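Uncharacterized hypothetical protein (Bacteroides uniformis, PDB 4EIU) is of unknown function, a DUF3823 family member whose N-terminal domain belongs to the transthyretin-like clan of beta-sandwich folds. Local coordinates at residues V36-L41 and P51-M56. Sequence-based numbering, arbitrary orientation.
Sequences VRLTEL and PDFYCM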
loop_
_atom_site.group_PDB
_atom_site.type_symbol
_atom_site.label_atom_id
_atom_site.label_comp_id
_atom_site.label_asym_id
_atom_site.label_seq_id
_atom_site.Cartn_x
_atom_site.Cartn_y
_atom_site.Cartn_z
ATOM N N VAL A 36 9.776 -4.449 3.413
ATOM C CA VAL A 36 10.731 -4.073 4.453
ATOM C C VAL A 36 12.047 -4.793 4.148
ATOM O O VAL A 36 12.101 -6.030 4.004
ATOM C CB VAL A 36 10.231 -4.459 5.875
ATOM C CG1 VAL A 36 11.185 -3.922 6.949
ATOM C CG2 VAL A 36 8.790 -3.940 6.095
ATOM N N ARG A 37 13.127 -4.012 4.100
ATOM C CA ARG A 37 14.481 -4.520 3.820
ATOM C C ARG A 37 15.445 -4.055 4.890
ATOM O O ARG A 37 15.665 -2.820 5.077
ATOM C CB ARG A 37 14.925 -4.023 2.419
ATOM C CG ARG A 37 16.373 -4.289 2.065
ATOM C CD ARG A 37 16.681 -3.895 0.628
ATOM N NE ARG A 37 15.944 -4.740 -0.307
ATOM C CZ ARG A 37 15.918 -4.538 -1.613
ATOM N NH1 ARG A 37 16.635 -3.548 -2.135
ATOM N NH2 ARG A 37 15.212 -5.342 -2.406
ATOM N N LEU A 38 16.031 -5.035 5.556
ATOM C CA LEU A 38 16.987 -4.848 6.624
ATOM C C LEU A 38 18.371 -5.223 6.122
ATOM O O LEU A 38 18.626 -6.380 5.795
ATOM C CB LEU A 38 16.616 -5.738 7.840
ATOM C CG LEU A 38 15.150 -5.708 8.370
ATOM C CD1 LEU A 38 14.880 -6.702 9.524
ATOM C CD2 LEU A 38 14.720 -4.321 8.780
ATOM N N THR A 39 19.280 -4.248 6.107
ATOM C CA THR A 39 20.688 -4.462 5.749
ATOM C C THR A 39 21.557 -4.183 6.957
ATOM O O THR A 39 21.482 -3.100 7.543
ATOM C CB THR A 39 21.095 -3.506 4.617
ATOM O OG1 THR A 39 20.089 -3.522 3.614
ATOM C CG2 THR A 39 22.422 -3.869 3.968
ATOM N N GLU A 40 22.381 -5.152 7.342
ATOM C CA GLU A 40 23.329 -4.959 8.415
ATOM C C GLU A 40 24.479 -4.077 7.936
ATOM O O GLU A 40 25.085 -4.356 6.913
ATOM C CB GLU A 40 23.927 -6.257 8.945
ATOM C CG GLU A 40 24.390 -6.023 10.367
ATOM C CD GLU A 40 25.319 -7.058 10.907
ATOM O OE1 GLU A 40 25.438 -8.166 10.327
ATOM O OE2 GLU A 40 25.916 -6.719 11.945
ATOM N N LEU A 41 24.767 -3.032 8.704
ATOM C CA LEU A 41 25.808 -2.072 8.355
ATOM C C LEU A 41 27.094 -2.530 8.967
ATOM O O LEU A 41 27.115 -3.011 10.102
ATOM C CB LEU A 41 25.457 -0.670 8.850
ATOM C CG LEU A 41 24.162 -0.109 8.292
ATOM C CD1 LEU A 41 23.763 1.137 9.074
ATOM C CD2 LEU A 41 24.230 0.193 6.797
ATOM N N PRO A 51 15.620 -11.988 4.131
ATOM C CA PRO A 51 14.893 -11.657 2.908
ATOM C C PRO A 51 13.923 -10.486 3.101
ATOM O O PRO A 51 13.450 -10.223 4.222
ATOM C CB PRO A 51 14.146 -12.954 2.539
ATOM C CG PRO A 51 14.667 -14.018 3.439
ATOM C CD PRO A 51 15.445 -13.390 4.554
ATOM N N ASP A 52 13.693 -9.732 2.023
ATOM C CA ASP A 52 12.691 -8.734 2.045
ATOM C C ASP A 52 11.406 -9.357 2.582
ATOM O O ASP A 52 11.055 -10.472 2.200
ATOM C CB ASP A 52 12.386 -8.215 0.650
ATOM C CG ASP A 52 13.553 -7.466 0.017
ATOM O OD1 ASP A 52 14.529 -7.158 0.734
ATOM O OD2 ASP A 52 13.472 -7.212 -1.211
ATOM N N PHE A 53 10.707 -8.636 3.440
ATOM C CA PHE A 53 9.458 -9.158 4.019
ATOM C C PHE A 53 8.427 -8.080 3.996
ATOM O O PHE A 53 8.750 -6.942 3.624
ATOM C CB PHE A 53 9.661 -9.807 5.396
ATOM C CG PHE A 53 10.135 -8.876 6.468
ATOM C CD1 PHE A 53 11.496 -8.704 6.696
ATOM C CD2 PHE A 53 9.242 -8.220 7.292
ATOM C CE1 PHE A 53 11.948 -7.853 7.697
ATOM C CE2 PHE A 53 9.698 -7.331 8.255
ATOM C CZ PHE A 53 11.056 -7.156 8.471
ATOM N N TYR A 54 7.183 -8.439 4.312
ATOM C CA TYR A 54 6.037 -7.555 4.080
ATOM C C TYR A 54 5.219 -7.284 5.351
ATOM O O TYR A 54 5.079 -8.162 6.241
ATOM C CB TYR A 54 5.192 -8.108 2.925
ATOM C CG TYR A 54 5.967 -8.076 1.659
ATOM C CD1 TYR A 54 6.803 -9.131 1.305
ATOM C CD2 TYR A 54 5.924 -6.966 0.820
ATOM C CE1 TYR A 54 7.579 -9.065 0.170
ATOM C CE2 TYR A 54 6.706 -6.907 -0.323
ATOM C CZ TYR A 54 7.528 -7.968 -0.640
ATOM O OH TYR A 54 8.313 -7.882 -1.756
ATOM N N CYS A 55 4.755 -6.040 5.463
ATOM C CA CYS A 55 3.787 -5.632 6.474
ATOM C C CYS A 55 2.498 -6.477 6.412
ATOM O O CYS A 55 2.066 -6.925 5.356
ATOM C CB CYS A 55 3.373 -4.189 6.334
ATOM S SG CYS A 55 4.710 -3.014 6.640
HETATM N N MSE A 56 1.887 -6.607 7.564
HETATM C CA MSE A 56 0.505 -7.057 7.690
HETATM C C MSE A 56 -0.411 -5.990 7.187
HETATM O O MSE A 56 -0.034 -4.808 7.023
HETATM C CB MSE A 56 0.207 -7.464 9.155
HETATM C CG MSE A 56 1.058 -8.685 9.616
HETATM SE SE MSE A 56 0.684 -9.097 11.464
HETATM C CE MSE A 56 1.890 -7.773 12.105
HETATM O O HOH W 1 14.649 -7.661 5.170
#
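Val36 and Phe53 form a single antiparallel hydrogen-bonded pair, the backbone link of this contact. Val36 N donates to Phe53 O at 2.7 Å, and Phe53 N returns a straighter bond to Val36 O. That same carbonyl also receives the CA-H of Asp52. Two residues beyond the pair on strand 35-40, a water that accepts from Leu38 N also lies at hydrogen-bonding distance (3.0 Å) from Pro51 O, linking the two backbones.

The apolar contacts gather on the sheet face that bears Val36 and Phe53. With CG set between its backbone N and carbonyl carbon (chi1 64°), the Phe53 ring lies across the Val36 side chain of the adjacent strand, and Val36 CB sits under one ring face in a CH-pi contact, 3.9 Å from the centroid and displaced toward the rim. Val36 CG1 reaches CZ of Phe53 at 3.6 Å, while Leu38 CD1 meets the ring edge at CE1 of Phe53. Phe61 and Ile75 add to the packing around Val36.

The polar contact is a side-on salt bridge. Arg37 NE bonds Asp52 OD1 at 3.0 Å. Arg37 NH2 bonds Asp52 OD2 at 2.8 Å, and each oxygen is met on its syn side. The guanidinium and carboxylate planes are only 26° apart. Gln48 also bonds OD1. A methionine in place of Arg37 would probably leave the Asp52 carboxylate without its main counter-charge and freer to turn.

Short strand 53-54 thus borders strand 35-40, which pairs on its other side with strand 69-76: an antiparallel edge pairing in the N-terminal domain, consistent with the beta-sandwich architecture of the transthyretin clan.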